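Pentatricopeptide repeat-containing protein 10, chloroplastic (Zea mays, PDB 4M59) binds specific RNA sites in the atpH 5'-UTR and psaJ 3'-UTR of chloroplast transcripts and acts as a barrier to RNA decay. Local coordinates at residues L324-L337 / T357-Y370. The protein carries 4 engineered substitutions. Residues are numbered along the deposited sequence; the frame is centred on the assembly and turned at random.
Sequences LGMLGKKSRFTVML and TMLAVSGKRGMEDY. Engineered in segment 357-370: S362 (natural residue Cys). With nucleotides of chain C.
F333 and Y370 form the aromatic centre of this contact, an offset stack with ring centroids 4.6 Å apart and planes inclined by 28°. F333 CD1 sits over the middle of the Y370 ring, whereas Y370 CB lies above one face of F333, toward its rim. With CG of Y370 anti to the backbone N (chi1 164°), the tyrosine ring is placed against the start of helix 333-346, where F333 CB comes within 3.5 Å of Y370 CD1. The opposite face of the F333 ring carries S331 O, and at its edge, near the ring plane, lie V361 CG2 and R365 O.

Aliphatic and sulfur contacts extend this packing along the helices. M336 and M358 run past each other in opposite directions, M336 CB lying 3.5 Å from M358 CE, while M336 SD makes an oblique Met-aromatic contact with Y370. T357 CG2 rests on the backbone of G325, 3.6 Å from G325 N.

Such packing illustrates how pentatricopeptide repeats, each a helical hairpin, stack side by side into a superhelix: by the predicted boundaries, segment 324-337 holds the inter-helix turn of one repeat and segment 357-370 that of the next. The first helix ends in a Schellman motif at S331, and R332 is the N-cap of the helix that follows.

One hydrogen bond crosses between the two segments. The engineered S362 donates its hydroxyl proton to G328 O (OG to O 2.6 Å), tilted 23° from the carbonyl plane; S331 N reaches the same oxygen from the opposite face. Just beyond S362, K364 CA lies 3.6 Å from C4 of U8 of chain C, the bound RNA, and R365 makes a salt bridge with an RNA phosphate.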
loop_
_atom_site.group_PDB
_atom_site.type_symbol
_atom_site.label_atom_id
_atom_site.label_comp_id
_atom_site.label_asym_id
_atom_site.label_seq_id
_atom_site.Cartn_x
_atom_site.Cartn_y
_atom_site.Cartn_z
ATOM N N LEU A 324 5.486 -18.537 5.886
ATOM C CA LEU A 324 4.778 -18.700 4.634
ATOM C C LEU A 324 4.179 -17.392 4.179
ATOM O O LEU A 324 4.244 -17.047 3.009
ATOM C CB LEU A 324 3.693 -19.760 4.782
ATOM C CG LEU A 324 4.221 -21.174 4.980
ATOM C CD1 LEU A 324 3.134 -22.106 5.369
ATOM C CD2 LEU A 324 4.868 -21.653 3.727
ATOM N N GLY A 325 3.604 -16.656 5.116
ATOM C CA GLY A 325 2.988 -15.392 4.809
ATOM C C GLY A 325 3.962 -14.448 4.173
ATOM O O GLY A 325 3.642 -13.772 3.213
ATOM N N MET A 326 5.164 -14.405 4.744
ATOM C CA MET A 326 6.245 -13.588 4.222
ATOM C C MET A 326 6.523 -13.976 2.785
ATOM O O MET A 326 6.678 -13.121 1.912
ATOM C CB MET A 326 7.515 -13.796 5.044
ATOM C CG MET A 326 7.538 -13.065 6.373
ATOM S SD MET A 326 9.106 -13.318 7.225
ATOM C CE MET A 326 10.232 -13.405 5.835
ATOM N N LEU A 327 6.590 -15.278 2.540
ATOM C CA LEU A 327 6.861 -15.771 1.211
ATOM C C LEU A 327 5.691 -15.502 0.301
ATOM O O LEU A 327 5.835 -15.463 -0.906
ATOM C CB LEU A 327 7.106 -17.261 1.264
ATOM C CG LEU A 327 8.241 -17.700 2.158
ATOM C CD1 LEU A 327 8.250 -19.184 2.242
ATOM C CD2 LEU A 327 9.513 -17.210 1.571
ATOM N N GLY A 328 4.524 -15.331 0.900
ATOM C CA GLY A 328 3.312 -15.166 0.140
ATOM C C GLY A 328 3.373 -13.924 -0.692
ATOM O O GLY A 328 3.160 -13.949 -1.890
ATOM N N LYS A 329 3.763 -12.863 -0.037
ATOM C CA LYS A 329 3.789 -11.578 -0.649
ATOM C C LYS A 329 4.800 -11.505 -1.718
ATOM O O LYS A 329 4.785 -10.609 -2.514
ATOM C CB LYS A 329 4.103 -10.550 0.387
ATOM C CG LYS A 329 2.988 -10.319 1.301
ATOM C CD LYS A 329 3.471 -10.156 2.696
ATOM C CE LYS A 329 2.345 -9.758 3.588
ATOM N NZ LYS A 329 1.030 -10.269 3.142
ATOM N N LYS A 330 5.729 -12.453 -1.711
ATOM C CA LYS A 330 6.753 -12.537 -2.745
ATOM C C LYS A 330 6.350 -13.626 -3.722
ATOM O O LYS A 330 6.983 -13.824 -4.757
ATOM C CB LYS A 330 8.114 -12.852 -2.128
ATOM C CG LYS A 330 8.995 -11.634 -1.912
ATOM C CD LYS A 330 8.185 -10.441 -1.432
ATOM C CE LYS A 330 8.850 -9.130 -1.814
ATOM N NZ LYS A 330 9.902 -8.737 -0.840
ATOM N N SER A 331 5.279 -14.327 -3.373
ATOM C CA SER A 331 4.739 -15.381 -4.205
ATOM C C SER A 331 5.798 -16.388 -4.564
ATOM O O SER A 331 5.893 -16.819 -5.699
ATOM C CB SER A 331 4.157 -14.800 -5.478
ATOM O OG SER A 331 5.197 -14.399 -6.336
ATOM N N ARG A 332 6.603 -16.763 -3.589
ATOM C CA ARG A 332 7.669 -17.711 -3.847
ATOM C C ARG A 332 7.123 -19.113 -3.773
ATOM O O ARG A 332 7.371 -19.838 -2.826
ATOM C CB ARG A 332 8.834 -17.495 -2.877
ATOM C CG ARG A 332 9.752 -16.340 -3.293
ATOM C CD ARG A 332 10.358 -15.607 -2.115
ATOM N NE ARG A 332 11.619 -16.179 -1.653
ATOM C CZ ARG A 332 12.804 -15.606 -1.808
ATOM N NH1 ARG A 332 13.894 -16.202 -1.351
ATOM N NH2 ARG A 332 12.902 -14.439 -2.416
ATOM N N PHE A 333 6.361 -19.485 -4.796
ATOM C CA PHE A 333 5.633 -20.747 -4.831
ATOM C C PHE A 333 6.445 -21.985 -4.448
ATOM O O PHE A 333 6.111 -22.681 -3.490
ATOM C CB PHE A 333 4.992 -20.954 -6.204
ATOM C CG PHE A 333 4.171 -19.786 -6.666
ATOM C CD1 PHE A 333 3.483 -19.004 -5.753
ATOM C CD2 PHE A 333 4.086 -19.470 -8.011
ATOM C CE1 PHE A 333 2.728 -17.930 -6.174
ATOM C CE2 PHE A 333 3.329 -18.396 -8.439
ATOM C CZ PHE A 333 2.650 -17.622 -7.518
ATOM N N THR A 334 7.500 -22.274 -5.206
ATOM C CA THR A 334 8.222 -23.519 -5.029
ATOM C C THR A 334 8.733 -23.726 -3.622
ATOM O O THR A 334 8.638 -24.812 -3.080
ATOM C CB THR A 334 9.375 -23.594 -5.997
ATOM O OG1 THR A 334 8.865 -23.487 -7.328
ATOM C CG2 THR A 334 10.077 -24.901 -5.863
ATOM N N VAL A 335 9.272 -22.671 -3.032
ATOM C CA VAL A 335 9.780 -22.727 -1.670
ATOM C C VAL A 335 8.647 -22.831 -0.661
ATOM O O VAL A 335 8.766 -23.502 0.353
ATOM C CB VAL A 335 10.659 -21.502 -1.367
ATOM C CG1 VAL A 335 10.620 -21.154 0.087
ATOM C CG2 VAL A 335 12.075 -21.760 -1.797
ATOM N N MET A 336 7.536 -22.174 -0.950
ATOM C CA MET A 336 6.359 -22.310 -0.125
ATOM C C MET A 336 5.932 -23.762 -0.074
ATOM O O MET A 336 5.585 -24.282 0.970
ATOM C CB MET A 336 5.241 -21.430 -0.661
ATOM C CG MET A 336 5.490 -19.959 -0.495
ATOM S SD MET A 336 4.275 -18.903 -1.252
ATOM C CE MET A 336 2.995 -18.981 -0.039
ATOM N N LEU A 337 5.986 -24.429 -1.211
ATOM C CA LEU A 337 5.589 -25.821 -1.280
ATOM C C LEU A 337 6.562 -26.746 -0.589
ATOM O O LEU A 337 6.151 -27.671 0.085
ATOM C CB LEU A 337 5.427 -26.243 -2.731
ATOM C CG LEU A 337 4.224 -25.657 -3.436
ATOM C CD1 LEU A 337 4.213 -26.113 -4.846
ATOM C CD2 LEU A 337 3.001 -26.126 -2.747
ATOM N N THR A 357 -3.207 -19.042 4.142
ATOM C CA THR A 357 -2.016 -18.276 3.921
ATOM C C THR A 357 -1.481 -18.687 2.572
ATOM O O THR A 357 -1.075 -17.853 1.782
ATOM C CB THR A 357 -1.000 -18.551 5.021
ATOM O OG1 THR A 357 -1.573 -18.219 6.284
ATOM C CG2 THR A 357 0.213 -17.726 4.839
ATOM N N MET A 358 -1.498 -19.987 2.302
ATOM C CA MET A 358 -0.960 -20.507 1.051
ATOM C C MET A 358 -1.751 -20.061 -0.176
ATOM O O MET A 358 -1.213 -20.018 -1.278
ATOM C CB MET A 358 -0.868 -22.033 1.100
ATOM C CG MET A 358 -0.006 -22.558 2.235
ATOM S SD MET A 358 1.445 -23.461 1.664
ATOM C CE MET A 358 1.992 -22.427 0.312
ATOM N N LEU A 359 -3.027 -19.726 0.006
ATOM C CA LEU A 359 -3.854 -19.336 -1.120
ATOM C C LEU A 359 -4.052 -17.835 -1.195
ATOM O O LEU A 359 -4.716 -17.331 -2.091
ATOM C CB LEU A 359 -5.211 -20.007 -1.034
ATOM C CG LEU A 359 -5.194 -21.509 -0.874
ATOM C CD1 LEU A 359 -6.587 -21.962 -0.660
ATOM C CD2 LEU A 359 -4.629 -22.124 -2.101
ATOM N N ALA A 360 -3.475 -17.123 -0.245
ATOM C CA ALA A 360 -3.583 -15.684 -0.218
ATOM C C ALA A 360 -2.428 -15.098 -0.981
ATOM O O ALA A 360 -2.062 -13.950 -0.784
ATOM C CB ALA A 360 -3.553 -15.203 1.185
ATOM N N VAL A 361 -1.824 -15.919 -1.833
ATOM C CA VAL A 361 -0.600 -15.552 -2.532
ATOM C C VAL A 361 -0.817 -14.440 -3.549
ATOM O O VAL A 361 -1.934 -14.207 -4.010
ATOM C CB VAL A 361 0.042 -16.767 -3.223
ATOM C CG1 VAL A 361 -0.722 -17.134 -4.484
ATOM C CG2 VAL A 361 1.506 -16.492 -3.531
ATOM N N SER A 362 0.267 -13.754 -3.891
ATOM C CA SER A 362 0.219 -12.648 -4.838
ATOM C C SER A 362 0.165 -13.156 -6.273
ATOM O O SER A 362 1.004 -13.954 -6.690
ATOM C CB SER A 362 1.427 -11.739 -4.647
ATOM O OG SER A 362 2.140 -12.088 -3.473
ATOM N N GLY A 363 -0.822 -12.686 -7.025
ATOM C CA GLY A 363 -0.975 -13.071 -8.414
ATOM C C GLY A 363 0.344 -13.044 -9.157
ATOM O O GLY A 363 1.218 -12.225 -8.862
ATOM N N LYS A 364 0.496 -13.943 -10.123
ATOM C CA LYS A 364 1.729 -14.032 -10.893
ATOM C C LYS A 364 1.658 -15.154 -11.923
ATOM O O LYS A 364 0.596 -15.721 -12.164
ATOM C CB LYS A 364 2.924 -14.246 -9.962
ATOM C CG LYS A 364 4.274 -14.026 -10.621
ATOM C CD LYS A 364 5.309 -15.000 -10.088
ATOM C CE LYS A 364 6.302 -14.303 -9.173
ATOM N NZ LYS A 364 7.602 -15.030 -9.114
ATOM N N ARG A 365 2.798 -15.461 -12.529
ATOM C CA ARG A 365 2.873 -16.499 -13.550
ATOM C C ARG A 365 3.065 -17.872 -12.919
ATOM O O ARG A 365 3.905 -18.046 -12.041
ATOM C CB ARG A 365 4.016 -16.207 -14.519
ATOM C CG ARG A 365 3.828 -16.801 -15.905
ATOM C CD ARG A 365 5.140 -17.311 -16.463
ATOM N NE ARG A 365 5.677 -16.429 -17.493
ATOM C CZ ARG A 365 5.883 -16.789 -18.753
ATOM N NH1 ARG A 365 5.596 -18.023 -19.143
ATOM N NH2 ARG A 365 6.376 -15.919 -19.622
ATOM N N GLY A 366 2.284 -18.846 -13.380
ATOM C CA GLY A 366 2.379 -20.202 -12.879
ATOM C C GLY A 366 1.694 -20.390 -11.540
ATOM O O GLY A 366 1.959 -21.356 -10.828
ATOM N N MET A 367 0.804 -19.463 -11.202
ATOM C CA MET A 367 0.088 -19.522 -9.934
ATOM C C MET A 367 -0.997 -20.591 -9.949
ATOM O O MET A 367 -1.310 -21.185 -8.920
ATOM C CB MET A 367 -0.526 -18.159 -9.608
ATOM C CG MET A 367 -1.570 -18.198 -8.502
ATOM S SD MET A 367 -2.134 -16.563 -8.006
ATOM C CE MET A 367 -3.453 -16.993 -6.875
ATOM N N GLU A 368 -1.569 -20.834 -11.123
ATOM C CA GLU A 368 -2.645 -21.806 -11.263
ATOM C C GLU A 368 -2.214 -23.208 -10.847
ATOM O O GLU A 368 -2.980 -23.938 -10.219
ATOM C CB GLU A 368 -3.166 -21.824 -12.698
ATOM C CG GLU A 368 -4.096 -22.987 -12.998
ATOM C CD GLU A 368 -4.510 -23.040 -14.455
ATOM O OE1 GLU A 368 -5.183 -24.015 -14.845
ATOM O OE2 GLU A 368 -4.166 -22.108 -15.208
ATOM N N ASP A 369 -0.992 -23.584 -11.202
ATOM C CA ASP A 369 -0.494 -24.901 -10.888
ATOM C C ASP A 369 -0.168 -24.983 -9.430
ATOM O O ASP A 369 -0.280 -26.030 -8.818
ATOM C CB ASP A 369 0.749 -25.186 -11.704
ATOM C CG ASP A 369 1.177 -26.601 -11.606
ATOM O OD1 ASP A 369 0.307 -27.475 -11.613
ATOM O OD2 ASP A 369 2.386 -26.843 -11.513
ATOM N N TYR A 370 0.235 -23.860 -8.869
ATOM C CA TYR A 370 0.539 -23.781 -7.463
ATOM C C TYR A 370 -0.698 -24.081 -6.666
ATOM O O TYR A 370 -0.703 -24.962 -5.835
ATOM C CB TYR A 370 1.069 -22.398 -7.142
ATOM C CG TYR A 370 1.085 -22.018 -5.687
ATOM C CD1 TYR A 370 2.102 -22.407 -4.852
ATOM C CD2 TYR A 370 0.098 -21.226 -5.168
ATOM C CE1 TYR A 370 2.110 -22.035 -3.545
ATOM C CE2 TYR A 370 0.106 -20.859 -3.868
ATOM C CZ TYR A 370 1.105 -21.259 -3.064
ATOM O OH TYR A 370 1.076 -20.870 -1.767
ATOM P P U C 8 0.675 -5.544 -7.889
ATOM O OP1 U C 8 -0.239 -4.665 -7.117
ATOM O OP2 U C 8 1.781 -6.246 -7.192
ATOM O "O5'" U C 8 -0.209 -6.619 -8.661
ATOM C "C5'" U C 8 -1.458 -6.243 -9.269
ATOM C "C4'" U C 8 -2.361 -7.448 -9.397
ATOM O "O4'" U C 8 -1.997 -8.194 -10.588
ATOM C "C3'" U C 8 -2.316 -8.432 -8.232
ATOM O "O3'" U C 8 -3.621 -8.873 -7.874
ATOM C "C2'" U C 8 -1.430 -9.561 -8.751
ATOM O "O2'" U C 8 -1.770 -10.819 -8.202
ATOM C "C1'" U C 8 -1.728 -9.537 -10.248
ATOM N N1 U C 8 -0.594 -9.993 -11.064
ATOM C C2 U C 8 -0.857 -10.851 -12.114
ATOM O O2 U C 8 -1.980 -11.239 -12.385
ATOM N N3 U C 8 0.245 -11.236 -12.833
ATOM C C4 U C 8 1.555 -10.863 -12.619
ATOM O O4 U C 8 2.439 -11.299 -13.360
ATOM C C5 U C 8 1.746 -9.973 -11.516
ATOM C C6 U C 8 0.691 -9.579 -10.794
#